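PDB 3NQK: uncharacterized protein from Bacteroides ovatus, which is of unknown function but joins a DUF4973 domain of the E-set clan to a BT_3044-like C-terminal domain. Local coordinates for residues Met88-Asp91 against Lys92-Phe95. Sequence-based numbering, arbitrary orientation.
Sequences MEED and KYEF. With EDO (1,2-ethanediol), chain C.
The ring of Tyr93 has the carbonyl oxygen of Glu90 over one face, while Met88 O lies in the ring plane at its edge, 3.8 Å from Tyr93 CE2. Met88 CG also passes Tyr93 CD2 at 4.0 Å, the two side chains running in opposite directions. Further along, an ethanediol, probably from the crystallisation liquor, places its C1 over the centre of the Phe95 ring, and its O1 accepts from Phe95 N and donates to Glu94 OE1 (2.7 Å).

Just ahead of Tyr93 the chain reverses through a type I beta turn, closed by Lys92 N donating to Glu89 O at 3.0 Å (N-H...O 158°) from above the carbonyl plane. The turn illustrates how a reversal can bring like charges round a single cation. Lys92 lies side by side with both Glu89 and Asp91, and bends at chi2 (-68°) and chi4 (-64°) carry its ammonium between their carboxylates. Asp91 OD1 receives NZ on its syn lone pair at 2.7 Å; Glu89 OE1, 3.1 Å from NZ, is met from above its carboxylate plane. The Met88 side chain crosses that of Lys92 at about a right angle, its CE 3.5 Å from Lys92 CB. With an alanine in place of Lys92, the two carboxylates would probably be left without their shared cation and freer to turn.

This turn takes the chain from strand 86-87, parallel to 125-133, into edge strand 93-94, antiparallel to 107-115, thus linking two different sheets. Tyr93 and Phe95 point into the space between them, Tyr93 touching Val63, Phe114 and Leu127, and Phe95 touching Ile61, Leu110 and Leu129.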
loop_
_atom_site.group_PDB
_atom_site.type_symbol
_atom_site.label_atom_id
_atom_site.label_comp_id
_atom_site.label_asym_id
_atom_site.label_seq_id
_atom_site.Cartn_x
_atom_site.Cartn_y
_atom_site.Cartn_z
HETATM N N MSE A 88 10.159 22.848 -10.248
HETATM C CA MSE A 88 10.783 22.534 -8.982
HETATM C C MSE A 88 12.277 22.818 -9.017
HETATM O O MSE A 88 12.948 22.611 -10.043
HETATM C CB MSE A 88 10.551 21.094 -8.619
HETATM C CG MSE A 88 10.951 20.776 -7.229
HETATM SE SE MSE A 88 9.923 19.342 -6.560
HETATM C CE MSE A 88 10.508 19.351 -4.718
ATOM N N GLU A 89 12.795 23.280 -7.884
ATOM C CA GLU A 89 14.190 23.702 -7.779
ATOM C C GLU A 89 15.107 22.493 -7.825
ATOM O O GLU A 89 14.786 21.454 -7.269
ATOM C CB GLU A 89 14.404 24.497 -6.464
ATOM C CG GLU A 89 13.577 25.817 -6.370
ATOM C CD GLU A 89 13.543 26.423 -4.935
ATOM O OE1 GLU A 89 13.147 25.699 -3.971
ATOM O OE2 GLU A 89 13.846 27.633 -4.799
ATOM N N GLU A 90 16.260 22.640 -8.468
ATOM C CA GLU A 90 17.209 21.518 -8.616
ATOM C C GLU A 90 17.766 21.014 -7.280
ATOM O O GLU A 90 18.145 19.859 -7.165
ATOM C CB GLU A 90 18.360 21.910 -9.541
ATOM C CG GLU A 90 17.908 22.215 -10.988
ATOM C CD GLU A 90 19.078 22.515 -11.940
ATOM O OE1 GLU A 90 20.254 22.382 -11.515
ATOM O OE2 GLU A 90 18.811 22.881 -13.111
ATOM N N ASP A 91 17.795 21.875 -6.278
ATOM C CA ASP A 91 18.318 21.491 -4.972
ATOM C C ASP A 91 17.299 20.681 -4.160
ATOM O O ASP A 91 17.632 20.152 -3.105
ATOM C CB ASP A 91 18.777 22.742 -4.176
ATOM C CG ASP A 91 17.601 23.680 -3.781
ATOM O OD1 ASP A 91 16.798 23.310 -2.889
ATOM O OD2 ASP A 91 17.554 24.826 -4.295
ATOM N N LYS A 92 16.073 20.549 -4.684
ATOM C CA LYS A 92 14.985 19.906 -3.941
ATOM C C LYS A 92 14.698 18.447 -4.357
ATOM O O LYS A 92 13.863 17.782 -3.728
ATOM C CB LYS A 92 13.688 20.731 -4.076
ATOM C CG LYS A 92 13.738 22.170 -3.440
ATOM C CD LYS A 92 13.824 22.137 -1.883
ATOM C CE LYS A 92 13.669 23.558 -1.254
ATOM N NZ LYS A 92 14.781 24.502 -1.627
ATOM N N TYR A 93 15.391 17.946 -5.395
ATOM C CA TYR A 93 15.146 16.574 -5.895
ATOM C C TYR A 93 16.362 15.950 -6.598
ATOM O O TYR A 93 17.200 16.647 -7.129
ATOM C CB TYR A 93 13.978 16.584 -6.874
ATOM C CG TYR A 93 14.323 17.225 -8.193
ATOM C CD1 TYR A 93 14.988 16.508 -9.186
ATOM C CD2 TYR A 93 14.051 18.557 -8.424
ATOM C CE1 TYR A 93 15.340 17.102 -10.374
ATOM C CE2 TYR A 93 14.394 19.160 -9.617
ATOM C CZ TYR A 93 15.027 18.429 -10.590
ATOM O OH TYR A 93 15.387 19.035 -11.760
ATOM N N GLU A 94 16.393 14.619 -6.635
ATOM C CA GLU A 94 17.409 13.856 -7.399
ATOM C C GLU A 94 16.763 12.591 -7.926
ATOM O O GLU A 94 15.929 12.016 -7.269
ATOM C CB GLU A 94 18.611 13.456 -6.502
ATOM C CG GLU A 94 19.520 14.641 -6.018
ATOM C CD GLU A 94 20.478 15.174 -7.124
ATOM O OE1 GLU A 94 20.336 14.765 -8.303
ATOM O OE2 GLU A 94 21.365 15.999 -6.799
ATOM N N PHE A 95 17.129 12.181 -9.132
ATOM C CA PHE A 95 16.723 10.869 -9.638
ATOM C C PHE A 95 17.719 10.393 -10.677
ATOM O O PHE A 95 18.362 11.194 -11.327
ATOM C CB PHE A 95 15.305 10.906 -10.223
ATOM C CG PHE A 95 15.169 11.778 -11.406
ATOM C CD1 PHE A 95 15.533 11.333 -12.650
ATOM C CD2 PHE A 95 14.663 13.049 -11.283
ATOM C CE1 PHE A 95 15.438 12.164 -13.750
ATOM C CE2 PHE A 95 14.547 13.877 -12.392
ATOM C CZ PHE A 95 14.951 13.443 -13.606
HETATM C C1 EDO C . 18.529 14.540 -11.807
HETATM O O1 EDO C . 18.906 14.181 -10.463
HETATM C C2 EDO C . 19.466 13.862 -12.815
HETATM O O2 EDO C . 18.708 13.301 -13.902
#